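Ribose transcriptional regulator (Enterococcus faecium DO, PDB 4RK1) binds ribose in a sugar-binding domain of the periplasmic-binding-protein type and probably represses transcription as a DNA-binding regulator of the LacI family. Local coordinates at residues B[58-63]-B[84-89]; B[105-110]-B[236-241]; B[217-222]-B[266-271]. All blocks are in the same frame, centred on the assembly; numbering follows the deposited sequence.

Contact 1 of 3, residues B[58-63]-B[84-89]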
# COMPACT_ATOMS: atom_id res chain seq x y z
N GLU B 58 -7.23 -21.36 -12.44
CA GLU B 58 -5.84 -21.71 -12.20
C GLU B 58 -5.61 -22.01 -10.71
O GLU B 58 -5.00 -23.02 -10.37
CB GLU B 58 -4.93 -20.58 -12.68
CG GLU B 58 -3.44 -20.78 -12.40
CD GLU B 58 -2.84 -22.03 -13.04
OE1 GLU B 58 -3.38 -22.54 -14.05
OE2 GLU B 58 -1.80 -22.50 -12.53
N LEU B 59 -6.09 -21.15 -9.83
CA LEU B 59 -5.86 -21.33 -8.39
C LEU B 59 -6.56 -22.57 -7.85
O LEU B 59 -6.02 -23.28 -7.00
CB LEU B 59 -6.29 -20.08 -7.62
CG LEU B 59 -5.41 -18.83 -7.83
CD1 LEU B 59 -5.85 -17.72 -6.89
CD2 LEU B 59 -3.95 -19.16 -7.62
N THR B 60 -7.76 -22.86 -8.36
CA THR B 60 -8.47 -24.08 -8.03
C THR B 60 -7.67 -25.31 -8.45
O THR B 60 -7.51 -26.23 -7.65
CB THR B 60 -9.88 -24.09 -8.67
OG1 THR B 60 -10.61 -22.96 -8.18
CG2 THR B 60 -10.65 -25.36 -8.32
N ARG B 61 -7.12 -25.30 -9.67
CA ARG B 61 -6.24 -26.39 -10.14
C ARG B 61 -5.01 -26.54 -9.26
O ARG B 61 -4.54 -27.65 -9.05
CB ARG B 61 -5.80 -26.18 -11.59
CG ARG B 61 -6.87 -26.53 -12.62
CD ARG B 61 -6.27 -26.64 -14.02
NE ARG B 61 -5.77 -25.35 -14.48
CZ ARG B 61 -6.46 -24.47 -15.21
NH1 ARG B 61 -7.71 -24.72 -15.59
NH2 ARG B 61 -5.89 -23.32 -15.56
N ARG B 62 -4.50 -25.44 -8.72
CA ARG B 62 -3.35 -25.49 -7.81
C ARG B 62 -3.73 -26.01 -6.41
O ARG B 62 -2.88 -26.07 -5.54
CB ARG B 62 -2.69 -24.10 -7.70
CG ARG B 62 -2.22 -23.45 -9.01
CD ARG B 62 -0.84 -23.92 -9.47
NE ARG B 62 -0.83 -25.36 -9.74
CZ ARG B 62 -1.35 -25.94 -10.82
NH1 ARG B 62 -1.27 -27.27 -10.95
NH2 ARG B 62 -1.94 -25.23 -11.77
N GLY B 63 -5.00 -26.36 -6.19
CA GLY B 63 -5.41 -26.93 -4.91
C GLY B 63 -5.63 -25.92 -3.80
O GLY B 63 -5.58 -26.27 -2.63
N LYS B 84 -17.46 -24.13 -6.55
CA LYS B 84 -18.56 -24.98 -6.12
C LYS B 84 -18.38 -26.41 -6.61
O LYS B 84 -18.47 -27.36 -5.83
CB LYS B 84 -19.90 -24.38 -6.58
CG LYS B 84 -20.21 -23.09 -5.84
CD LYS B 84 -21.62 -22.60 -6.05
CE LYS B 84 -21.86 -21.37 -5.18
NZ LYS B 84 -23.21 -20.79 -5.34
N LYS B 85 -18.06 -26.57 -7.89
CA LYS B 85 -17.76 -27.90 -8.42
C LYS B 85 -16.67 -28.62 -7.64
O LYS B 85 -16.76 -29.83 -7.45
CB LYS B 85 -17.37 -27.85 -9.90
CG LYS B 85 -18.53 -27.59 -10.83
CD LYS B 85 -18.15 -27.90 -12.27
CE LYS B 85 -19.32 -27.63 -13.21
NZ LYS B 85 -18.97 -28.01 -14.62
N GLN B 86 -15.65 -27.89 -7.19
CA GLN B 86 -14.52 -28.52 -6.50
C GLN B 86 -14.58 -28.41 -4.99
O GLN B 86 -13.59 -28.71 -4.32
CB GLN B 86 -13.19 -27.95 -7.02
CG GLN B 86 -13.00 -28.09 -8.53
CD GLN B 86 -13.06 -29.54 -8.99
OE1 GLN B 86 -12.63 -30.45 -8.29
NE2 GLN B 86 -13.61 -29.76 -10.18
N GLY B 87 -15.72 -27.96 -4.46
CA GLY B 87 -15.92 -27.90 -3.01
C GLY B 87 -14.96 -26.98 -2.27
O GLY B 87 -14.51 -27.31 -1.17
N ARG B 88 -14.63 -25.84 -2.87
CA ARG B 88 -13.77 -24.84 -2.22
C ARG B 88 -14.67 -23.74 -1.64
O ARG B 88 -15.29 -22.98 -2.39
CB ARG B 88 -12.78 -24.24 -3.22
CG ARG B 88 -12.04 -25.25 -4.10
CD ARG B 88 -11.21 -26.25 -3.30
NE ARG B 88 -10.78 -27.35 -4.17
CZ ARG B 88 -9.78 -27.29 -5.04
NH1 ARG B 88 -9.03 -26.19 -5.16
NH2 ARG B 88 -9.51 -28.35 -5.80
N PRO B 89 -14.78 -23.68 -0.30
CA PRO B 89 -15.65 -22.66 0.28
C PRO B 89 -15.08 -21.26 0.09
O PRO B 89 -13.88 -21.10 -0.13
CB PRO B 89 -15.66 -23.03 1.77
CG PRO B 89 -14.37 -23.73 1.99
CD PRO B 89 -14.11 -24.49 0.73
O HOH W 1 -6.99 -29.29 -7.30
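Arg88 reaches over to the last turn of helix 55-61 and hydrogen-bonds its NH1 to the carbonyl oxygen of Thr60, NH1 to O 2.9 Å. The N-H runs fairly straight (154°) and meets the oxygen in the carbonyl plane, on a lone pair, while that oxygen lies slightly tilted from the guanidinium plane. A water gives a second route between the same groups, accepting from NH2 of Arg88 and donating to O of Thr60. The methyl of Thr60 also takes part: CG2 lies over one face of the guanidinium, offset toward its rim and 3.6 Å from NH1. On another flank the same methyl packs against the aliphatic stem of Gln86, CG2 to CG 3.6 Å.

Thr60 O lies at the end of the helix, where it also accepts from Gly63 N at 2.9 Å; Gly63, at positive phi, closes a Schellman motif. Helix 76-84 ends the same way, with Gly87 as the C-prime residue. Two beta-alpha units of the parallel sheet thus bring their helix C-termini together just before strands 66-69 and 90-93, and a positive arginine beside the negative, C-terminal end of a helix dipole is probably favourable.

Further out, the arginine has two more acceptors. Its chain bends at chi2 (-60°), which turns NE back for a weak bond to the carbonyl oxygen of Gln86, and NH1 also bonds Val64 O. Thr60 keeps CG2 anti to its own backbone N, leaving OG1 to bond Leu56 O. On the far side of the helix Glu58 forks between Arg61 and Arg62 in a salt-bridge network, and its OE2 also bonds OG1 of Thr9 of the second subunit.

Contact 2 of 3, residues B[105-110]-B[236-241]; sequences VRTDDF and AQPIFE. With RIB (alpha-D-ribofuranose), chain K.
Thr107 and Gln237 meet in a buried contact between two of the chain's crossings from lobe to lobe, next to the ribose. On the threonine side, OG1 and CG2 carry it. OG1 lies 2.8 Å from the atom modelled as NE2 of Gln237, although the amide may be turned over, so the nature of this pair stays open. CG2 of Thr107 turns to the ring of Pro238 and touches CD at 4.0 Å, the two side chains sliding past one another in opposite directions. Against Gln237, by contrast, the threonine stands at about a right angle.

With chi1 at 61°, OG1 of Thr107 stands between the backbone N and the carbonyl carbon, and CG2 stands beside the backbone N, anti to the carbonyl carbon, from where it meets the Pro238 ring. Gln237 is extended beyond CG (chi2 -167°), and this length places the amide between the threonine and the sugar: the end modelled as OE1 is 3.1 Å from O2 of the ribose.

In the LacI-type sugar-binding fold the polypeptide passes between its two lobes three times, and these are two of the passages: strand 103-107 runs into helix 109-122, and strand 233-236 runs back into helix 239-255. Each passage turns sharply, with Asp108 and Pro238 both at the centre of an inverse gamma turn and both at an N-cap position. Asp108 fills its role with OD1, which caps the backbone N of Arg111.

Next to the contact, Asp109 has its OD1 in a salt bridge with NE of Arg143. Since NH2 of Arg143 is itself hydrogen-bonded to the ribose, Asp109 acts from the second shell of the pocket. On the other lobe Val105 packs against Leu242, Thr245, Ser246 and Leu249 of helix 239-255.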
# COMPACT_ATOMS: atom_id res chain seq x y z
N VAL B 105 -19.06 -10.76 4.67
CA VAL B 105 -18.84 -9.71 5.67
C VAL B 105 -18.91 -8.39 4.95
O VAL B 105 -18.27 -8.21 3.92
CB VAL B 105 -17.44 -9.74 6.32
CG1 VAL B 105 -17.46 -8.91 7.60
CG2 VAL B 105 -16.99 -11.15 6.58
N ARG B 106 -19.66 -7.45 5.52
CA ARG B 106 -19.84 -6.15 4.92
C ARG B 106 -19.75 -5.07 5.97
O ARG B 106 -19.89 -5.35 7.16
CB ARG B 106 -21.19 -6.10 4.21
CG ARG B 106 -21.37 -7.28 3.28
CD ARG B 106 -22.11 -6.92 2.03
NE ARG B 106 -22.23 -8.07 1.14
CZ ARG B 106 -21.49 -8.31 0.07
NH1 ARG B 106 -20.50 -7.50 -0.29
NH2 ARG B 106 -21.73 -9.40 -0.66
N THR B 107 -19.48 -3.85 5.54
CA THR B 107 -19.53 -2.73 6.44
C THR B 107 -20.70 -1.85 6.02
O THR B 107 -21.23 -2.02 4.93
CB THR B 107 -18.21 -1.96 6.44
OG1 THR B 107 -17.96 -1.44 5.13
CG2 THR B 107 -17.06 -2.88 6.85
N ASP B 108 -21.10 -0.92 6.87
CA ASP B 108 -22.33 -0.15 6.65
C ASP B 108 -22.07 1.08 5.78
O ASP B 108 -21.98 2.21 6.28
CB ASP B 108 -22.96 0.25 7.99
CG ASP B 108 -24.44 0.58 7.87
OD1 ASP B 108 -24.92 0.94 6.76
OD2 ASP B 108 -25.12 0.47 8.91
N ASP B 109 -21.98 0.84 4.48
CA ASP B 109 -21.70 1.88 3.50
C ASP B 109 -22.74 3.00 3.47
O ASP B 109 -22.37 4.18 3.40
CB ASP B 109 -21.60 1.25 2.11
CG ASP B 109 -20.41 0.32 1.99
OD1 ASP B 109 -19.28 0.82 2.05
OD2 ASP B 109 -20.61 -0.91 1.86
N PHE B 110 -24.02 2.64 3.48
CA PHE B 110 -25.10 3.65 3.45
C PHE B 110 -24.96 4.59 4.65
O PHE B 110 -24.97 5.83 4.51
CB PHE B 110 -26.48 2.96 3.46
CG PHE B 110 -27.64 3.92 3.29
CD1 PHE B 110 -28.19 4.56 4.40
CD2 PHE B 110 -28.18 4.17 2.04
CE1 PHE B 110 -29.26 5.44 4.25
CE2 PHE B 110 -29.25 5.04 1.89
CZ PHE B 110 -29.78 5.68 3.00
N ALA B 236 -14.41 5.89 9.09
CA ALA B 236 -13.56 4.75 9.34
C ALA B 236 -14.31 3.45 9.09
O ALA B 236 -15.34 3.22 9.70
CB ALA B 236 -13.05 4.77 10.78
N GLN B 237 -13.80 2.63 8.19
CA GLN B 237 -14.15 1.22 8.13
C GLN B 237 -13.22 0.49 9.09
O GLN B 237 -12.06 0.88 9.23
CB GLN B 237 -13.93 0.67 6.72
CG GLN B 237 -14.89 1.20 5.67
CD GLN B 237 -14.81 0.39 4.39
OE1 GLN B 237 -14.26 0.84 3.38
NE2 GLN B 237 -15.33 -0.82 4.44
N PRO B 238 -13.71 -0.56 9.77
CA PRO B 238 -12.82 -1.33 10.64
C PRO B 238 -12.05 -2.34 9.78
O PRO B 238 -12.40 -3.53 9.73
CB PRO B 238 -13.80 -2.02 11.60
CG PRO B 238 -15.03 -2.24 10.77
CD PRO B 238 -15.10 -1.06 9.81
N ILE B 239 -11.00 -1.86 9.12
CA ILE B 239 -10.40 -2.57 7.97
C ILE B 239 -9.75 -3.87 8.40
O ILE B 239 -10.00 -4.93 7.84
CB ILE B 239 -9.32 -1.72 7.26
CG1 ILE B 239 -9.85 -0.33 6.90
CG2 ILE B 239 -8.86 -2.43 5.98
CD1 ILE B 239 -8.77 0.65 6.52
N PHE B 240 -8.89 -3.78 9.40
CA PHE B 240 -8.16 -4.93 9.90
C PHE B 240 -9.14 -5.98 10.42
O PHE B 240 -9.01 -7.16 10.13
CB PHE B 240 -7.18 -4.47 10.99
CG PHE B 240 -6.28 -5.56 11.52
CD1 PHE B 240 -5.12 -5.92 10.85
CD2 PHE B 240 -6.57 -6.21 12.72
CE1 PHE B 240 -4.27 -6.89 11.35
CE2 PHE B 240 -5.73 -7.19 13.22
CZ PHE B 240 -4.58 -7.54 12.53
N GLU B 241 -10.13 -5.52 11.19
CA GLU B 241 -11.16 -6.41 11.76
C GLU B 241 -12.01 -7.06 10.70
O GLU B 241 -12.42 -8.20 10.86
CB GLU B 241 -12.09 -5.64 12.71
CG GLU B 241 -13.06 -6.51 13.50
CD GLU B 241 -14.11 -5.72 14.27
OE1 GLU B 241 -14.01 -4.48 14.34
OE2 GLU B 241 -15.04 -6.35 14.81
O5 RIB K . -10.45 2.46 -0.59
C5 RIB K . -10.77 1.47 -1.57
C4 RIB K . -12.23 1.33 -1.57
O4 RIB K . -12.65 0.32 -2.51
C3 RIB K . -12.49 0.97 -0.12
O3 RIB K . -13.33 1.99 0.38
C2 RIB K . -13.08 -0.42 -0.20
O2 RIB K . -14.27 -0.56 0.56
C1 RIB K . -13.19 -0.74 -1.71
O1 RIB K . -14.50 -1.09 -2.10

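Contact 3 of 3, residues B[217-222]-B[266-271]. Unlike the reference sequence in segment 266-271: Phe270 (reference Leu). With RIB (alpha-D-ribofuranose), chain K.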
# COMPACT_ATOMS: atom_id res chain seq x y z
N ILE B 217 -13.99 15.57 3.34
CA ILE B 217 -14.13 14.32 4.09
C ILE B 217 -13.89 13.13 3.16
O ILE B 217 -14.39 13.09 2.03
CB ILE B 217 -15.48 14.23 4.84
CG1 ILE B 217 -15.59 12.89 5.58
CG2 ILE B 217 -16.66 14.37 3.89
CD1 ILE B 217 -16.72 12.85 6.57
N GLY B 218 -13.09 12.17 3.63
CA GLY B 218 -12.75 10.98 2.88
C GLY B 218 -13.50 9.74 3.35
O GLY B 218 -14.56 9.84 3.97
N TYR B 219 -12.95 8.58 3.04
CA TYR B 219 -13.58 7.31 3.42
C TYR B 219 -12.54 6.20 3.49
O TYR B 219 -11.77 6.01 2.53
CB TYR B 219 -14.68 6.91 2.40
CG TYR B 219 -15.79 6.07 2.99
CD1 TYR B 219 -15.61 4.70 3.24
CD2 TYR B 219 -17.03 6.64 3.32
CE1 TYR B 219 -16.64 3.93 3.77
CE2 TYR B 219 -18.05 5.88 3.86
CZ TYR B 219 -17.87 4.53 4.09
OH TYR B 219 -18.90 3.81 4.64
N ASP B 220 -12.54 5.52 4.64
CA ASP B 220 -11.79 4.28 4.97
C ASP B 220 -11.09 4.40 6.32
O ASP B 220 -11.14 3.48 7.12
CB ASP B 220 -10.72 3.89 3.93
CG ASP B 220 -11.31 3.32 2.66
OD1 ASP B 220 -12.52 2.99 2.62
OD2 ASP B 220 -10.53 3.21 1.69
N ASN B 221 -10.45 5.54 6.55
CA ASN B 221 -9.50 5.73 7.64
C ASN B 221 -8.26 4.84 7.51
O ASN B 221 -7.85 4.19 8.46
CB ASN B 221 -10.17 5.51 9.01
CG ASN B 221 -9.31 6.01 10.16
OD1 ASN B 221 -8.70 7.07 10.08
ND2 ASN B 221 -9.26 5.22 11.23
N ILE B 222 -7.65 4.83 6.33
CA ILE B 222 -6.34 4.18 6.19
C ILE B 222 -5.33 4.98 7.03
O ILE B 222 -5.57 6.15 7.35
CB ILE B 222 -5.91 4.02 4.71
CG1 ILE B 222 -5.83 5.38 3.98
CG2 ILE B 222 -6.87 3.09 3.98
CD1 ILE B 222 -5.15 5.30 2.62
N LEU B 266 -20.50 -4.99 9.78
CA LEU B 266 -19.72 -4.27 10.78
C LEU B 266 -20.00 -2.78 10.64
O LEU B 266 -20.25 -2.30 9.52
CB LEU B 266 -18.23 -4.56 10.62
CG LEU B 266 -17.81 -6.03 10.60
CD1 LEU B 266 -16.32 -6.13 10.30
CD2 LEU B 266 -18.13 -6.72 11.91
N PRO B 267 -19.98 -2.05 11.76
CA PRO B 267 -20.30 -0.65 11.71
C PRO B 267 -19.12 0.18 11.24
O PRO B 267 -17.98 -0.25 11.33
CB PRO B 267 -20.61 -0.33 13.18
CG PRO B 267 -19.70 -1.24 13.93
CD PRO B 267 -19.75 -2.52 13.15
N VAL B 268 -19.42 1.37 10.76
CA VAL B 268 -18.40 2.36 10.44
C VAL B 268 -18.47 3.41 11.53
O VAL B 268 -19.35 3.35 12.39
CB VAL B 268 -18.63 3.00 9.06
CG1 VAL B 268 -18.53 1.94 7.98
CG2 VAL B 268 -19.98 3.71 8.99
N ARG B 269 -17.56 4.37 11.50
CA ARG B 269 -17.68 5.51 12.39
C ARG B 269 -16.97 6.73 11.89
O ARG B 269 -16.02 6.66 11.12
CB ARG B 269 -17.17 5.20 13.79
CG ARG B 269 -15.70 4.86 13.89
CD ARG B 269 -15.39 4.15 15.20
NE ARG B 269 -16.15 2.90 15.32
CZ ARG B 269 -17.27 2.73 16.04
NH1 ARG B 269 -17.86 1.54 16.04
NH2 ARG B 269 -17.81 3.72 16.75
N PHE B 270 -17.44 7.86 12.37
CA PHE B 270 -16.95 9.13 11.93
C PHE B 270 -15.66 9.42 12.66
O PHE B 270 -15.59 9.27 13.88
CB PHE B 270 -17.98 10.19 12.25
CG PHE B 270 -17.61 11.52 11.71
CD1 PHE B 270 -17.73 11.78 10.37
CD2 PHE B 270 -17.09 12.49 12.54
CE1 PHE B 270 -17.36 12.99 9.86
CE2 PHE B 270 -16.74 13.71 12.04
CZ PHE B 270 -16.87 13.96 10.70
N GLU B 271 -14.63 9.80 11.91
CA GLU B 271 -13.34 10.16 12.52
C GLU B 271 -13.09 11.63 12.24
O GLU B 271 -12.68 12.01 11.14
CB GLU B 271 -12.19 9.31 11.96
CG GLU B 271 -12.28 7.83 12.26
CD GLU B 271 -12.16 7.50 13.74
OE1 GLU B 271 -11.62 8.33 14.49
OE2 GLU B 271 -12.60 6.41 14.15
O5 RIB K . -10.45 2.46 -0.59
C5 RIB K . -10.77 1.47 -1.57
C4 RIB K . -12.23 1.33 -1.57
O4 RIB K . -12.65 0.32 -2.51
C3 RIB K . -12.49 0.97 -0.12
O3 RIB K . -13.33 1.99 0.38
C2 RIB K . -13.08 -0.42 -0.20
O2 RIB K . -14.27 -0.56 0.56
C1 RIB K . -13.19 -0.74 -1.71
O1 RIB K . -14.50 -1.09 -2.10
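Ile217 and Phe270 head a row of three side-chain pairs joining strand 215-218, and the corner after it, to strand 263-271. In the sheet of this LacI-type sugar-binding domain the two strands are next but one to each other, with strand 233-236 running between them, so the meeting is made by side chains alone.

Ile217 comes at the rim of the aromatic ring, not over it. Its chain is stretched, CG1 anti to the backbone N (chi1 179°), and the terminal CD1 arrives near the ring plane, 3.4 Å from CE1 of Phe270; the two side chains lie aslant to one another. This pair sits against helix 109-122, where Ile217 packs on Ala116 and Leu120 and the ring of Phe270 meets that of His119 with planes at about 45°.

Tyr219 and Val268 stand at about a right angle, and here the phenol end does the touching, OH to CG1 3.8 Å. The tyrosine side chain also touches Ile235 of the intervening strand.

Asn221 and Glu271 likewise cross at about a right angle, yet their flat ends are nearly parallel, the amide and carboxylate planes 14° apart. What touches is the carbon part, CG of Asn221 against CG of Glu271 at 4.1 Å, while the amide oxygen of Asn221 accepts from NH2 of Arg273.

The chain turns its corner at Tyr219, and Asp220, between these last two pairs, sends its carboxylate into the ribose pocket. Its backbone is tied to Ile235 and Gln237, which probably sets where the carboxylate emerges, and OD1 of Asp220 accepts a hydrogen bond from O3 of the ribose at 2.6 Å.

From the N terminus, contact 1 comes first and closes a short loop: strand 66-69 and most of helix 76-84 lie between its segments, all in one lobe, its centre about 28 Å from that of contact 2. Contact 2 opens at 105-110 and closes at 236-241, spanning much of the other lobe. Contact 3 opens at 217-222, inside that span, and closes beyond it at 266-271, so the two loops cross. They also touch, with probable hydrogen bonds from Ala236 N to Arg269 O and from Leu266 N to Arg106 O. Strand 263-271 therefore lies between strands 103-107 and 233-236, uniting the lobes beside the ribose pocket.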